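Local coordinates for signal recognition 54 kDa protein (Pyrococcus furiosus, PDB 3DM5) that belongs to the SRP54 family of signal recognition particle proteins, combining a helical bundle, a P-loop NTPase-type domain and a further helical domain, at residues Glu202-Ile207 / Glu237-Gly242; Asn230-Phe235 / Ser260-Thr265. All coordinates share one frame; numbering follows the deposited sequence.

Interaction 1: residues Glu202-Ile207 / Glu237-Gly242. With SO4 (sulfate ion), chain H.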
loop_
_atom_site.group_PDB
_atom_site.type_symbol
_atom_site.label_atom_id
_atom_site.label_comp_id
_atom_site.label_asym_id
_atom_site.label_seq_id
_atom_site.Cartn_x
_atom_site.Cartn_y
_atom_site.Cartn_z
ATOM N N GLU A 202 -2.305 28.237 32.502
ATOM C CA GLU A 202 -2.210 29.335 33.465
ATOM C C GLU A 202 -1.639 30.601 32.810
ATOM O O GLU A 202 -2.172 31.699 32.973
ATOM C CB GLU A 202 -1.371 28.915 34.679
ATOM C CG GLU A 202 -1.482 29.837 35.886
ATOM C CD GLU A 202 -2.914 29.954 36.423
ATOM O OE1 GLU A 202 -3.700 28.982 36.301
ATOM O OE2 GLU A 202 -3.252 31.026 36.976
ATOM N N GLU A 203 -0.572 30.440 32.041
ATOM C CA GLU A 203 0.003 31.558 31.318
ATOM C C GLU A 203 -0.970 32.149 30.302
ATOM O O GLU A 203 -0.901 33.344 30.001
ATOM C CB GLU A 203 1.318 31.167 30.633
ATOM N N MET A 204 -1.882 31.341 29.767
ATOM C CA MET A 204 -2.841 31.924 28.835
ATOM C C MET A 204 -3.933 32.684 29.580
ATOM O O MET A 204 -4.387 33.728 29.110
ATOM C CB MET A 204 -3.437 30.911 27.851
ATOM C CG MET A 204 -4.575 30.118 28.418
ATOM S SD MET A 204 -5.936 29.986 27.269
ATOM C CE MET A 204 -6.937 31.379 27.773
ATOM N N LYS A 205 -4.335 32.177 30.746
ATOM C CA LYS A 205 -5.341 32.862 31.552
ATOM C C LYS A 205 -4.813 34.238 31.949
ATOM O O LYS A 205 -5.517 35.242 31.816
ATOM C CB LYS A 205 -5.778 32.028 32.761
ATOM C CG LYS A 205 -6.394 30.696 32.373
ATOM C CD LYS A 205 -7.453 30.203 33.347
ATOM C CE LYS A 205 -6.871 29.233 34.364
ATOM N NZ LYS A 205 -7.871 28.204 34.806
ATOM N N GLN A 206 -3.549 34.288 32.362
ATOM C CA GLN A 206 -2.906 35.552 32.699
ATOM C C GLN A 206 -2.786 36.527 31.543
ATOM O O GLN A 206 -3.245 37.655 31.678
ATOM C CB GLN A 206 -1.559 35.316 33.355
ATOM C CG GLN A 206 -1.720 34.660 34.707
ATOM C CD GLN A 206 -0.411 34.224 35.324
ATOM O OE1 GLN A 206 0.667 34.499 34.800
ATOM N NE2 GLN A 206 -0.502 33.533 36.448
ATOM N N ILE A 207 -2.186 36.113 30.420
ATOM C CA ILE A 207 -2.102 36.978 29.227
ATOM C C ILE A 207 -3.468 37.430 28.714
ATOM O O ILE A 207 -3.619 38.548 28.242
ATOM C CB ILE A 207 -1.394 36.304 28.034
ATOM C CG1 ILE A 207 -0.076 35.683 28.459
ATOM C CG2 ILE A 207 -1.110 37.315 26.932
ATOM C CD1 ILE A 207 0.676 35.026 27.328
ATOM N N GLU A 237 -12.050 24.760 28.711
ATOM C CA GLU A 237 -12.481 24.927 30.089
ATOM C C GLU A 237 -11.753 26.089 30.783
ATOM O O GLU A 237 -12.220 26.590 31.790
ATOM C CB GLU A 237 -12.272 23.628 30.865
ATOM C CG GLU A 237 -13.383 22.557 30.629
ATOM C CD GLU A 237 -12.984 21.153 31.141
ATOM O OE1 GLU A 237 -11.790 20.933 31.484
ATOM O OE2 GLU A 237 -13.867 20.267 31.188
ATOM N N ALA A 238 -10.624 26.516 30.234
ATOM C CA ALA A 238 -9.847 27.630 30.781
ATOM C C ALA A 238 -10.166 28.974 30.138
ATOM O O ALA A 238 -9.487 29.955 30.390
ATOM C CB ALA A 238 -8.332 27.341 30.663
ATOM N N THR A 239 -11.189 29.010 29.297
ATOM C CA THR A 239 -11.526 30.228 28.585
ATOM C C THR A 239 -12.926 30.175 28.010
ATOM O O THR A 239 -13.307 29.220 27.350
ATOM C CB THR A 239 -10.548 30.532 27.446
ATOM O OG1 THR A 239 -11.069 31.617 26.673
ATOM C CG2 THR A 239 -10.378 29.319 26.541
ATOM N N PRO A 240 -13.710 31.203 28.292
ATOM C CA PRO A 240 -15.079 31.277 27.785
ATOM C C PRO A 240 -15.082 31.773 26.350
ATOM O O PRO A 240 -16.140 31.768 25.718
ATOM C CB PRO A 240 -15.718 32.321 28.699
ATOM C CG PRO A 240 -14.529 33.240 29.036
ATOM C CD PRO A 240 -13.438 32.243 29.300
ATOM N N ILE A 241 -13.927 32.193 25.837
ATOM C CA ILE A 241 -13.868 32.700 24.462
ATOM C C ILE A 241 -12.864 31.951 23.564
ATOM O O ILE A 241 -12.091 32.583 22.807
ATOM C CB ILE A 241 -13.558 34.231 24.415
ATOM C CG1 ILE A 241 -12.410 34.589 25.358
ATOM C CG2 ILE A 241 -14.773 35.047 24.773
ATOM C CD1 ILE A 241 -11.751 35.915 24.992
ATOM N N GLY A 242 -12.874 30.621 23.640
ATOM C CA GLY A 242 -11.880 29.832 22.938
ATOM C C GLY A 242 -12.364 29.257 21.622
ATOM O O GLY A 242 -13.527 28.889 21.482
HETATM S S SO4 H . -9.025 30.192 37.842
HETATM O O1 SO4 H . -9.565 31.533 37.644
HETATM O O2 SO4 H . -9.824 29.234 37.077
HETATM O O3 SO4 H . -7.630 30.170 37.390
HETATM O O4 SO4 H . -9.097 29.835 39.260
#

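Interaction 2: residues Asn230-Phe235 / Ser260-Thr265. With SO4 (sulfate ion), chain N.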
loop_
_atom_site.group_PDB
_atom_site.type_symbol
_atom_site.label_atom_id
_atom_site.label_comp_id
_atom_site.label_asym_id
_atom_site.label_seq_id
_atom_site.Cartn_x
_atom_site.Cartn_y
_atom_site.Cartn_z
ATOM N N ASN A 230 -8.362 15.792 24.665
ATOM C CA ASN A 230 -8.012 16.297 25.987
ATOM C C ASN A 230 -7.358 17.669 25.972
ATOM O O ASN A 230 -7.586 18.461 26.884
ATOM C CB ASN A 230 -7.173 15.278 26.765
ATOM C CG ASN A 230 -8.031 14.187 27.382
ATOM O OD1 ASN A 230 -9.123 14.453 27.883
ATOM N ND2 ASN A 230 -7.546 12.955 27.342
ATOM N N GLN A 231 -6.573 17.949 24.934
ATOM C CA GLN A 231 -5.970 19.264 24.761
ATOM C C GLN A 231 -7.037 20.306 24.489
ATOM O O GLN A 231 -7.007 21.370 25.087
ATOM C CB GLN A 231 -4.945 19.273 23.620
ATOM C CG GLN A 231 -3.858 18.238 23.774
ATOM C CD GLN A 231 -2.776 18.396 22.746
ATOM O OE1 GLN A 231 -2.894 19.202 21.819
ATOM N NE2 GLN A 231 -1.708 17.626 22.897
ATOM N N ALA A 232 -7.986 20.002 23.606
ATOM C CA ALA A 232 -9.070 20.935 23.293
ATOM C C ALA A 232 -9.939 21.159 24.522
ATOM O O ALA A 232 -10.345 22.286 24.827
ATOM C CB ALA A 232 -9.921 20.412 22.146
ATOM N N LEU A 233 -10.217 20.070 25.224
ATOM C CA LEU A 233 -11.104 20.103 26.369
ATOM C C LEU A 233 -10.532 20.953 27.500
ATOM O O LEU A 233 -11.251 21.782 28.070
ATOM C CB LEU A 233 -11.378 18.690 26.875
ATOM C CG LEU A 233 -12.837 18.389 27.238
ATOM C CD1 LEU A 233 -12.923 17.373 28.349
ATOM C CD2 LEU A 233 -13.574 19.640 27.628
ATOM N N ALA A 234 -9.260 20.733 27.843
ATOM C CA ALA A 234 -8.645 21.502 28.929
ATOM C C ALA A 234 -8.682 22.987 28.589
ATOM O O ALA A 234 -9.076 23.811 29.405
ATOM C CB ALA A 234 -7.223 21.041 29.225
ATOM N N PHE A 235 -8.276 23.315 27.370
ATOM C CA PHE A 235 -8.341 24.674 26.865
ATOM C C PHE A 235 -9.756 25.266 26.950
ATOM O O PHE A 235 -9.954 26.328 27.535
ATOM C CB PHE A 235 -7.836 24.684 25.418
ATOM C CG PHE A 235 -7.987 26.007 24.717
ATOM C CD1 PHE A 235 -7.070 27.027 24.920
ATOM C CD2 PHE A 235 -9.031 26.212 23.827
ATOM C CE1 PHE A 235 -7.203 28.237 24.259
ATOM C CE2 PHE A 235 -9.174 27.405 23.168
ATOM C CZ PHE A 235 -8.266 28.425 23.380
ATOM N N SER A 260 -12.603 15.146 14.544
ATOM C CA SER A 260 -13.707 14.504 15.234
ATOM C C SER A 260 -13.525 14.635 16.749
ATOM O O SER A 260 -14.485 14.801 17.511
ATOM C CB SER A 260 -13.811 13.040 14.810
ATOM O OG SER A 260 -12.602 12.359 15.085
ATOM N N ALA A 261 -12.272 14.588 17.173
ATOM C CA ALA A 261 -11.933 14.687 18.591
ATOM C C ALA A 261 -12.247 16.077 19.171
ATOM O O ALA A 261 -12.887 16.197 20.209
ATOM C CB ALA A 261 -10.475 14.340 18.798
ATOM N N VAL A 262 -11.777 17.110 18.477
ATOM C CA VAL A 262 -12.028 18.493 18.831
ATOM C C VAL A 262 -13.511 18.809 18.754
ATOM O O VAL A 262 -14.040 19.520 19.601
ATOM C CB VAL A 262 -11.249 19.482 17.917
ATOM C CG1 VAL A 262 -11.813 20.883 18.054
ATOM C CG2 VAL A 262 -9.764 19.481 18.248
ATOM N N ALA A 263 -14.199 18.271 17.757
ATOM C CA ALA A 263 -15.616 18.559 17.631
ATOM C C ALA A 263 -16.444 17.889 18.755
ATOM O O ALA A 263 -17.540 18.340 19.111
ATOM C CB ALA A 263 -16.118 18.154 16.260
ATOM N N ALA A 264 -15.907 16.807 19.307
ATOM C CA ALA A 264 -16.601 16.056 20.334
ATOM C C ALA A 264 -16.565 16.906 21.581
ATOM O O ALA A 264 -17.243 16.665 22.576
ATOM C CB ALA A 264 -15.897 14.752 20.579
ATOM N N THR A 265 -15.751 17.929 21.505
ATOM C CA THR A 265 -15.414 18.688 22.670
ATOM C C THR A 265 -16.366 19.876 22.801
ATOM O O THR A 265 -16.541 20.416 23.889
ATOM C CB THR A 265 -13.992 19.171 22.505
ATOM O OG1 THR A 265 -13.170 18.637 23.552
ATOM C CG2 THR A 265 -13.954 20.693 22.417
HETATM S S SO4 N . -5.137 10.908 25.424
HETATM O O1 SO4 N . -6.100 11.600 24.562
HETATM O O2 SO4 N . -4.459 11.895 26.265
HETATM O O3 SO4 N . -5.854 9.915 26.226
HETATM O O4 SO4 N . -4.105 10.228 24.644
#

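Interaction 1: residues Glu202-Ile207 / Glu237-Gly242
Thr239, which meets Met204 across this contact, uses its OG1 to accept a hydrogen bond from Ile241 N at 3.0 Å with an N-H...O angle of 151°, an ST turn. The torsion that puts OG1 there sets it opposite the threonine's own amide (chi1 171°), and the bond closes the turn just before strand 242-247. Met204 reaches toward this loop from its helix, its side chain crossing that of Thr239 at about a right angle. The methyl does the touching: Met204 CE lies 3.7 Å from Thr239 CB and 3.9 Å from Ala238 O. Lys205, one residue on, runs past the same carbonyl with its aliphatic part, bringing CD to 3.6 Å from Ala238 O, while the Ala238 methyl carbon CB packs at 4.0 Å from that same Lys205 CD. Bends beyond CB carry the lysine past the loop and out to a sulfate ion, probably from the crystallisation liquor. There Lys205 NZ donates a hydrogen bond to sulfate O2 at 3.2 Å and a weak one to O3 at 3.3 Å. One residue thus divides its work: methylenes against the loop, ammonium on the anion. The join itself is van der Waals packing, buried at the methionine and threonine and open to solvent at the lysine. In the P-loop NTPase-type domain it joins helix 198-211 to the turn between helix 228-237 and strand 242-247. Met204 also touches Val106 of strand 101-106, Ile207 packs on Leu104 and on helix 167-180, and Ile241 shares a backbone hydrogen bond with Val216 of strand 215-221.

Interaction 2: residues Asn230-Phe235 / Ser260-Thr265
Ala232 and Val262 bring their helices together with CA atoms 5.9 Å apart, and the CA atoms of Leu233 and Thr265 repeat that spacing three residues further along the second segment. Such a close approach suits the small residue at its centre. The Ala232 methyl points at the other segment and meets two partners, Ala232 CB lying 4.0 Å from Val262 CG2 and equally far from Thr265 OG1. In Val262 it is the branch beside the backbone N that does the touching, since the other, CG1, stands opposite that N (chi1 164°). Thr265 lays its hydroxyl against the next residue of the helix: Thr265 OG1 is 3.7 Å from Leu233 CG, the two side chains running at a slant to one another. Beyond this patch, Val262 also packs on Ile220 and Ile244 of the central sheet. At the exposed flank Asn230 ND2 gives a weak hydrogen bond of 3.4 Å to O2 of a sulfate ion, which Arg33 of the second subunit also holds. Between the two segments themselves the chemistry is that of methyl groups and one hydroxyl, packed and buried without a polar bond; a directional tie comes from just beyond 230-235 on the same helix, where Lys236 NZ hydrogen-bonds to Thr265 O within this P-loop NTPase-type domain.

In the fold
From the N terminus, the chain passes 202-207 on helix 198-211, adds strand 215-221, and reaches 230-235 on helix 228-237. Interaction 1 then closes its loop at 237-242, with the loop of interaction 2 already open; that one closes only at 260-265, after strand 242-247. The two loops therefore cross. Interaction 1 ties helix 198-211 to the loop after helix 228-237, and interaction 2 ties helix 228-237 to the 260-265 region, all along the sheet of the P-loop NTPase-type domain, helix 228-237 being the crossover between parallel neighbours 215-221 and 242-247. Phe235 couples the contacts, its CE1 lying 3.7 Å from Met204 SD and its CE2 3.6 Å from Gly242 CA.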